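Local structure of 2-oxo-1,2-dihydroquinoline 8-monooxygenase, oxygenase component (Pseudomonas putida, 1Z02) at residues D82-R87 with H108-D113; R210-N215 with Y367-M372. The protein probably hydroxylates 2-oxo-1,2-dihydroquinoline at position 8, passing electrons from a Rieske [2Fe-2S] cluster to a mononuclear iron that activates dioxygen. All blocks are in the same frame, centred on the assembly; numbering follows the deposited sequence.

Contact 1 (D82-R87 with H108-D113). With FES (Fe2/s2 (inorganic) cluster), chain H.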
ATOM      1  N   ASP A  82      19.783  15.169  -2.242  1.00  9.39           N
ATOM      2  CA  ASP A  82      19.632  14.571  -0.918  1.00  8.79           C
ATOM      3  C   ASP A  82      19.883  13.065  -0.984  1.00  9.05           C
ATOM      4  O   ASP A  82      18.979  12.256  -0.719  1.00  8.62           O
ATOM      5  CB  ASP A  82      18.221  14.852  -0.392  1.00  7.56           C
ATOM      6  CG  ASP A  82      18.106  14.675   1.114  1.00  7.67           C
ATOM      7  OD1 ASP A  82      16.964  14.693   1.611  1.00  7.49           O
ATOM      8  OD2 ASP A  82      19.156  14.524   1.787  1.00  6.31           O
ATOM      9  N   GLN A  83      21.115  12.695  -1.322  1.00  6.93           N
ATOM     10  CA  GLN A  83      21.498  11.284  -1.446  1.00  5.72           C
ATOM     11  C   GLN A  83      23.007  11.113  -1.323  1.00  6.31           C
ATOM     12  O   GLN A  83      23.763  11.548  -2.185  1.00  6.30           O
ATOM     13  CB  GLN A  83      21.054  10.720  -2.799  1.00  5.59           C
ATOM     14  CG  GLN A  83      21.431   9.249  -3.007  1.00  8.99           C
ATOM     15  CD  GLN A  83      21.299   8.811  -4.456  1.00 11.91           C
ATOM     16  OE1 GLN A  83      22.047   9.268  -5.332  1.00 14.91           O
ATOM     17  NE2 GLN A  83      20.342   7.926  -4.721  1.00 10.13           N
ATOM     18  N   CYS A  84      23.444  10.480  -0.244  1.00  5.71           N
ATOM     19  CA  CYS A  84      24.864  10.254  -0.026  1.00  6.90           C
ATOM     20  C   CYS A  84      25.350   9.226  -1.039  1.00  8.72           C
ATOM     21  O   CYS A  84      24.668   8.222  -1.264  1.00  9.77           O
ATOM     22  CB  CYS A  84      25.101   9.736   1.390  1.00  7.12           C
ATOM     23  SG  CYS A  84      26.857   9.497   1.759  1.00 10.96           S
ATOM     24  N   LEU A  85      26.522   9.488  -1.632  1.00  9.83           N
ATOM     25  CA  LEU A  85      27.147   8.615  -2.638  1.00 11.91           C
ATOM     26  C   LEU A  85      27.590   7.304  -2.056  1.00 11.35           C
ATOM     27  O   LEU A  85      27.745   6.324  -2.781  1.00 11.99           O
ATOM     28  CB  LEU A  85      28.433   9.209  -3.198  1.00 15.76           C
ATOM     29  CG  LEU A  85      28.609  10.669  -3.495  1.00 19.03           C
ATOM     30  CD1 LEU A  85      30.003  10.963  -4.025  1.00 19.11           C
ATOM     31  CD2 LEU A  85      27.562  11.024  -4.458  1.00 19.53           C
ATOM     32  N   HIS A  86      27.877   7.304  -0.762  1.00 10.79           N
ATOM     33  CA  HIS A  86      28.338   6.088  -0.138  1.00  9.74           C
ATOM     34  C   HIS A  86      27.266   5.017  -0.183  1.00  8.89           C
ATOM     35  O   HIS A  86      27.344   4.099  -1.000  1.00  9.55           O
ATOM     36  CB  HIS A  86      28.756   6.320   1.315  1.00 11.24           C
ATOM     37  CG  HIS A  86      29.458   5.145   1.919  1.00 10.10           C
ATOM     38  ND1 HIS A  86      29.433   4.866   3.272  1.00  8.87           N
ATOM     39  CD2 HIS A  86      30.202   4.163   1.356  1.00  8.74           C
ATOM     40  CE1 HIS A  86      30.123   3.770   3.509  1.00  9.34           C
ATOM     41  NE2 HIS A  86      30.602   3.320   2.361  1.00  9.38           N
ATOM     42  N   ARG A  87      26.265   5.136   0.687  1.00 10.52           N
ATOM     43  CA  ARG A  87      25.203   4.141   0.737  1.00 10.86           C
ATOM     44  C   ARG A  87      23.767   4.661   0.625  1.00 10.61           C
ATOM     45  O   ARG A  87      22.838   4.076   1.179  1.00  9.52           O
ATOM     46  CB  ARG A  87      25.387   3.269   1.981  1.00 11.00           C
ATOM     47  CG  ARG A  87      26.780   2.652   2.019  1.00 14.43           C
ATOM     48  CD  ARG A  87      26.905   1.514   3.002  1.00 14.03           C
ATOM     49  NE  ARG A  87      26.065   0.385   2.617  1.00 14.62           N
ATOM     50  CZ  ARG A  87      26.169  -0.834   3.133  1.00 13.88           C
ATOM     51  NH1 ARG A  87      25.354  -1.792   2.722  1.00 13.71           N
ATOM     52  NH2 ARG A  87      27.089  -1.092   4.050  1.00 12.39           N
ATOM     53  N   HIS A 108      28.385   7.797   7.926  1.00 15.11           N
ATOM     54  CA  HIS A 108      29.835   7.619   8.009  1.00 15.04           C
ATOM     55  C   HIS A 108      30.626   8.903   7.790  1.00 16.28           C
ATOM     56  O   HIS A 108      31.855   8.883   7.784  1.00 19.96           O
ATOM     57  CB  HIS A 108      30.310   6.574   7.003  1.00 14.73           C
ATOM     58  CG  HIS A 108      29.665   5.236   7.167  1.00 13.61           C
ATOM     59  ND1 HIS A 108      28.564   4.842   6.436  1.00 13.49           N
ATOM     60  CD2 HIS A 108      29.960   4.201   7.986  1.00 13.89           C
ATOM     61  CE1 HIS A 108      28.209   3.623   6.800  1.00 13.20           C
ATOM     62  NE2 HIS A 108      29.040   3.212   7.740  1.00 14.04           N
ATOM     63  N   GLY A 109      29.935  10.014   7.573  1.00 13.16           N
ATOM     64  CA  GLY A 109      30.642  11.268   7.409  1.00 13.44           C
ATOM     65  C   GLY A 109      31.119  11.716   6.044  1.00 13.16           C
ATOM     66  O   GLY A 109      31.988  12.598   5.973  1.00 12.35           O
ATOM     67  N   PHE A 110      30.598  11.118   4.974  1.00  8.99           N
ATOM     68  CA  PHE A 110      30.979  11.557   3.637  1.00 10.14           C
ATOM     69  C   PHE A 110      30.594  13.031   3.671  1.00 10.39           C
ATOM     70  O   PHE A 110      29.485  13.377   4.073  1.00  8.72           O
ATOM     71  CB  PHE A 110      30.174  10.817   2.567  1.00  8.61           C
ATOM     72  CG  PHE A 110      30.886   9.614   1.984  1.00  7.78           C
ATOM     73  CD1 PHE A 110      31.462   8.652   2.815  1.00  6.77           C
ATOM     74  CD2 PHE A 110      30.960   9.443   0.597  1.00  6.17           C
ATOM     75  CE1 PHE A 110      32.112   7.526   2.271  1.00  6.70           C
ATOM     76  CE2 PHE A 110      31.598   8.334   0.039  1.00  6.81           C
ATOM     77  CZ  PHE A 110      32.178   7.368   0.875  1.00  7.01           C
ATOM     78  N   THR A 111      31.515  13.902   3.278  1.00 11.33           N
ATOM     79  CA  THR A 111      31.252  15.337   3.334  1.00 10.94           C
ATOM     80  C   THR A 111      31.317  16.011   1.974  1.00 11.71           C
ATOM     81  O   THR A 111      32.240  15.772   1.187  1.00 12.92           O
ATOM     82  CB  THR A 111      32.239  16.015   4.303  1.00 11.10           C
ATOM     83  OG1 THR A 111      32.196  15.344   5.571  1.00 10.93           O
ATOM     84  CG2 THR A 111      31.868  17.461   4.505  1.00  9.37           C
ATOM     85  N   PHE A 112      30.335  16.866   1.703  1.00  8.81           N
ATOM     86  CA  PHE A 112      30.268  17.532   0.411  1.00 10.18           C
ATOM     87  C   PHE A 112      30.305  19.051   0.481  1.00 10.37           C
ATOM     88  O   PHE A 112      29.803  19.659   1.430  1.00 10.91           O
ATOM     89  CB  PHE A 112      29.007  17.083  -0.339  1.00  9.09           C
ATOM     90  CG  PHE A 112      28.812  15.599  -0.333  1.00 10.21           C
ATOM     91  CD1 PHE A 112      28.084  14.989   0.677  1.00 10.67           C
ATOM     92  CD2 PHE A 112      29.406  14.804  -1.303  1.00  7.35           C
ATOM     93  CE1 PHE A 112      27.952  13.602   0.726  1.00 10.21           C
ATOM     94  CE2 PHE A 112      29.281  13.420  -1.266  1.00 10.61           C
ATOM     95  CZ  PHE A 112      28.553  12.815  -0.248  1.00  8.84           C
ATOM     96  N   ASP A 113      30.915  19.650  -0.536  1.00 11.18           N
ATOM     97  CA  ASP A 113      31.026  21.098  -0.626  1.00 12.30           C
ATOM     98  C   ASP A 113      29.688  21.661  -1.095  1.00 11.55           C
ATOM     99  O   ASP A 113      29.157  21.238  -2.117  1.00 11.49           O
ATOM    100  CB  ASP A 113      32.124  21.472  -1.614  1.00 13.48           C
ATOM    101  CG  ASP A 113      32.357  22.953  -1.663  1.00 15.33           C
ATOM    102  OD1 ASP A 113      32.548  23.564  -0.637  1.00 19.64           O
ATOM    103  OD2 ASP A 113      32.353  23.550  -2.719  1.00 21.64           O
TER
HETATM  104 FE1  FES H 500      28.048   6.274   4.587  1.00 12.86          FE
HETATM  105 FE2  FES H 500      26.630   8.400   3.926  1.00 10.32          FE
HETATM  106  S1  FES H 500      28.661   8.360   4.668  1.00 12.58           S
HETATM  107  S2  FES H 500      25.896   6.321   3.901  1.00 15.27           S
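His108 meets His86 at one iron of the cluster: the ND1 atoms of His108 and His86 both bind FE1, each at 2.4 Å. His86 ND1 and His108 ND1 stand 3.3 Å apart as fellow ligands, and the edge of the His86 ring points at the face of the His108 ring in an offset T-shaped pair, planes at 79°. On the side of each ring turned from the iron, NE2 of His108 is hydrogen-bonded to Asp218, and NE2 of His86 to Asp391, both of a neighbouring subunit. Gly109 N lies 3.6 Å from the bridging sulfide S1. This is the Rieske site: two histidines hold FE1, while Cys84 SG, anti to its backbone nitrogen (chi1 -178°), holds FE2 together with Cys105. Phe110 packs one face of its ring against His86, whose CB sits over the ring centre, 3.5 Å from the centroid, in a CH-pi contact; the two ring planes are near parallel (9°) but slid apart, with Phe110 CE1 over the rim of the imidazole. Arg87 CG covers the other imidazole face. Phe110 CB touches Cys84 SG at 3.7 Å. Phe112 turns its ring edge to Cys84 SG and packs CE2 against Leu85 CG at 3.6 Å.

Contact 2 (R210-N215 with Y367-M372)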
ATOM      1  N   ARG A 210      -0.012  16.972 -13.761  1.00  6.94           N
ATOM      2  CA  ARG A 210      -0.663  17.469 -14.967  1.00  7.99           C
ATOM      3  C   ARG A 210      -2.158  17.676 -14.768  1.00  8.75           C
ATOM      4  O   ARG A 210      -2.722  18.669 -15.215  1.00  9.95           O
ATOM      5  CB  ARG A 210      -0.429  16.494 -16.129  1.00  7.70           C
ATOM      6  CG  ARG A 210       1.025  16.297 -16.506  1.00  8.78           C
ATOM      7  CD  ARG A 210       1.224  15.097 -17.435  1.00 10.79           C
ATOM      8  NE  ARG A 210       0.942  13.825 -16.769  1.00  6.33           N
ATOM      9  CZ  ARG A 210       1.085  12.633 -17.338  1.00  7.75           C
ATOM     10  NH1 ARG A 210       0.802  11.538 -16.648  1.00  5.08           N
ATOM     11  NH2 ARG A 210       1.518  12.539 -18.590  1.00  4.70           N
ATOM     12  N   ILE A 211      -2.798  16.732 -14.089  1.00  9.35           N
ATOM     13  CA  ILE A 211      -4.233  16.813 -13.845  1.00  9.28           C
ATOM     14  C   ILE A 211      -4.558  18.014 -12.960  1.00  8.88           C
ATOM     15  O   ILE A 211      -5.592  18.650 -13.115  1.00  9.13           O
ATOM     16  CB  ILE A 211      -4.743  15.531 -13.166  1.00 11.18           C
ATOM     17  CG1 ILE A 211      -4.477  14.329 -14.077  1.00 12.31           C
ATOM     18  CG2 ILE A 211      -6.221  15.643 -12.853  1.00 12.10           C
ATOM     19  CD1 ILE A 211      -5.019  14.469 -15.521  1.00 12.72           C
ATOM     20  N   ALA A 212      -3.672  18.309 -12.017  1.00  9.21           N
ATOM     21  CA  ALA A 212      -3.858  19.437 -11.122  1.00  9.33           C
ATOM     22  C   ALA A 212      -3.625  20.752 -11.874  1.00  9.11           C
ATOM     23  O   ALA A 212      -4.392  21.697 -11.734  1.00  8.86           O
ATOM     24  CB  ALA A 212      -2.888  19.328  -9.946  1.00  8.09           C
ATOM     25  N   CYS A 213      -2.555  20.806 -12.662  1.00  8.28           N
ATOM     26  CA  CYS A 213      -2.204  22.003 -13.430  1.00  8.54           C
ATOM     27  C   CYS A 213      -3.320  22.435 -14.385  1.00 10.08           C
ATOM     28  O   CYS A 213      -3.668  23.616 -14.445  1.00  9.35           O
ATOM     29  CB  CYS A 213      -0.914  21.762 -14.234  1.00  6.49           C
ATOM     30  SG  CYS A 213      -0.397  23.164 -15.298  1.00 11.43           S
ATOM     31  N   GLU A 214      -3.877  21.483 -15.129  1.00 10.24           N
ATOM     32  CA  GLU A 214      -4.934  21.806 -16.081  1.00  9.96           C
ATOM     33  C   GLU A 214      -6.179  22.369 -15.415  1.00 10.68           C
ATOM     34  O   GLU A 214      -6.869  23.214 -15.985  1.00 10.13           O
ATOM     35  CB  GLU A 214      -5.267  20.580 -16.941  1.00  8.69           C
ATOM     36  CG  GLU A 214      -4.078  20.187 -17.821  1.00  7.84           C
ATOM     37  CD  GLU A 214      -4.335  19.030 -18.760  1.00  6.93           C
ATOM     38  OE1 GLU A 214      -3.345  18.562 -19.381  1.00  9.52           O
ATOM     39  OE2 GLU A 214      -5.502  18.591 -18.893  1.00  6.45           O
ATOM     40  N   ASN A 215      -6.463  21.918 -14.200  1.00  9.65           N
ATOM     41  CA  ASN A 215      -7.617  22.421 -13.476  1.00 10.73           C
ATOM     42  C   ASN A 215      -7.354  23.878 -13.111  1.00 11.96           C
ATOM     43  O   ASN A 215      -8.259  24.704 -13.145  1.00 14.25           O
ATOM     44  CB  ASN A 215      -7.858  21.592 -12.208  1.00 10.10           C
ATOM     45  CG  ASN A 215      -8.561  22.380 -11.109  1.00 10.49           C
ATOM     46  OD1 ASN A 215      -7.911  23.057 -10.311  1.00  8.56           O
ATOM     47  ND2 ASN A 215      -9.897  22.295 -11.062  1.00 10.51           N
ATOM     48  N   TYR A 367     -10.818  18.636  -4.563  1.00 18.43           N
ATOM     49  CA  TYR A 367     -11.675  17.475  -4.726  1.00 21.05           C
ATOM     50  C   TYR A 367     -11.881  17.174  -6.202  1.00 17.64           C
ATOM     51  O   TYR A 367     -12.023  16.017  -6.591  1.00 15.72           O
ATOM     52  CB  TYR A 367     -13.024  17.708  -4.044  1.00 33.07           C
ATOM     53  CG  TYR A 367     -12.894  18.040  -2.570  1.00 45.66           C
ATOM     54  CD1 TYR A 367     -12.707  19.357  -2.145  1.00 51.01           C
ATOM     55  CD2 TYR A 367     -12.879  17.029  -1.604  1.00 51.07           C
ATOM     56  CE1 TYR A 367     -12.503  19.661  -0.800  1.00 56.92           C
ATOM     57  CE2 TYR A 367     -12.674  17.324  -0.253  1.00 57.03           C
ATOM     58  CZ  TYR A 367     -12.486  18.641   0.142  1.00 58.55           C
ATOM     59  OH  TYR A 367     -12.279  18.939   1.473  1.00 60.42           O
ATOM     60  N   ALA A 368     -11.898  18.219  -7.022  1.00 13.99           N
ATOM     61  CA  ALA A 368     -12.074  18.045  -8.455  1.00 11.49           C
ATOM     62  C   ALA A 368     -10.841  17.346  -9.032  1.00  8.50           C
ATOM     63  O   ALA A 368     -10.953  16.448  -9.863  1.00 10.37           O
ATOM     64  CB  ALA A 368     -12.284  19.407  -9.138  1.00 10.48           C
ATOM     65  N   ARG A 369      -9.660  17.757  -8.590  1.00  7.39           N
ATOM     66  CA  ARG A 369      -8.438  17.136  -9.093  1.00  4.67           C
ATOM     67  C   ARG A 369      -8.337  15.658  -8.709  1.00  5.90           C
ATOM     68  O   ARG A 369      -8.112  14.811  -9.576  1.00  3.99           O
ATOM     69  CB  ARG A 369      -7.222  17.904  -8.585  1.00  8.39           C
ATOM     70  CG  ARG A 369      -7.171  19.331  -9.085  1.00  8.39           C
ATOM     71  CD  ARG A 369      -6.187  20.153  -8.280  1.00  9.21           C
ATOM     72  NE  ARG A 369      -6.230  21.559  -8.656  1.00 11.16           N
ATOM     73  CZ  ARG A 369      -5.564  22.521  -8.030  1.00  9.46           C
ATOM     74  NH1 ARG A 369      -5.666  23.774  -8.446  1.00 10.75           N
ATOM     75  NH2 ARG A 369      -4.804  22.229  -6.985  1.00 10.98           N
ATOM     76  N   GLU A 370      -8.523  15.335  -7.428  1.00  5.43           N
ATOM     77  CA  GLU A 370      -8.418  13.938  -6.992  1.00  7.25           C
ATOM     78  C   GLU A 370      -9.418  13.039  -7.713  1.00  7.59           C
ATOM     79  O   GLU A 370      -9.096  11.896  -8.050  1.00  9.24           O
ATOM     80  CB  GLU A 370      -8.617  13.810  -5.471  1.00  5.50           C
ATOM     81  CG  GLU A 370      -7.530  14.478  -4.607  1.00  6.65           C
ATOM     82  CD  GLU A 370      -7.707  14.205  -3.108  1.00  8.43           C
ATOM     83  OE1 GLU A 370      -8.724  13.588  -2.723  1.00  7.83           O
ATOM     84  OE2 GLU A 370      -6.836  14.612  -2.309  1.00  7.64           O
ATOM     85  N   ALA A 371     -10.616  13.559  -7.966  1.00  7.41           N
ATOM     86  CA  ALA A 371     -11.670  12.794  -8.632  1.00  7.88           C
ATOM     87  C   ALA A 371     -11.338  12.359 -10.063  1.00  8.51           C
ATOM     88  O   ALA A 371     -11.908  11.393 -10.565  1.00  9.58           O
ATOM     89  CB  ALA A 371     -12.970  13.592  -8.629  1.00  8.30           C
ATOM     90  N   MET A 372     -10.438  13.087 -10.721  1.00  8.99           N
ATOM     91  CA  MET A 372     -10.021  12.776 -12.086  1.00 10.22           C
ATOM     92  C   MET A 372      -8.837  11.819 -12.163  1.00 10.29           C
ATOM     93  O   MET A 372      -8.651  11.149 -13.176  1.00 11.39           O
ATOM     94  CB  MET A 372      -9.591  14.046 -12.822  1.00 12.37           C
ATOM     95  CG  MET A 372     -10.678  14.840 -13.518  1.00 14.57           C
ATOM     96  SD  MET A 372      -9.912  16.095 -14.587  1.00 17.97           S
ATOM     97  CE  MET A 372      -9.105  17.057 -13.453  1.00 16.00           C
TER
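Arg369 reaches from helix 363-376 across helix 209-216, and it buries more surface than any other residue of the two segments. CB leaves the helix toward the partner, and CG, anti to the carbonyl carbon (chi1 -63°), comes against Ala212 CA and Asn215 CG. The chain stays extended from CG to NE. Arg369 CD lies 3.8 Å from Ala212 CB, a small residue that probably lets the arginine run close to the helix. At the end, NE and NH1 of Arg369 grip one atom side-on: NE to Asn215 OD1 is 2.8 Å and NH1 to Asn215 OD1 is 3.0 Å. OD1 lies near the guanidinium plane, whereas the amide is turned 78° from it, and NH1 arrives in the carbonyl plane and NE from above it. Ala212 O lies over a face of the guanidinium.

With an alanine at Arg369, Asn215 OD1 would probably lose both these donors, and the amide would be less firmly fixed in rotation. Asn215 ND2 is hydrogen-bonded to the iron ligand Asp365, which places Asn215 in the second shell of the mononuclear iron, and to Tyr107 of a neighbouring subunit. Farther along, Ile211 CG2 meets Met372 CE tightly, at 3.3 Å.

The two segments run at 138° with axes 9.2 Å apart. They pack beside the antiparallel sheet of the catalytic, Bet v 1-like domain: Tyr318 of strand 313-320 touches Ala212 and Arg369, the latter also making a cation-pi contact with Tyr328 of strand 325-335, while Trp382 of helix 380-384 packs on Ile211.

Both contacts are buried, but they share no strand or helix: contact 1 joins a loop to a short strand in the Rieske domain, its centre about 29 Å from the centre of the chain, and contact 2 pairs two helices in the catalytic domain, its centre about 13 Å from it. Contact 1 is held through metal ligands and aromatic rings; contact 2 relies on a guanidinium-amide grip and apolar side chains beside an iron site. Their centres lie about 37 Å apart within one chain, yet the trimer brings the two kinds of site together: Arg87 of contact 1 forms a salt bridge with Glu214 of a neighbouring subunit, a residue of that subunit's contact 2, consistent with electron transfer between subunits.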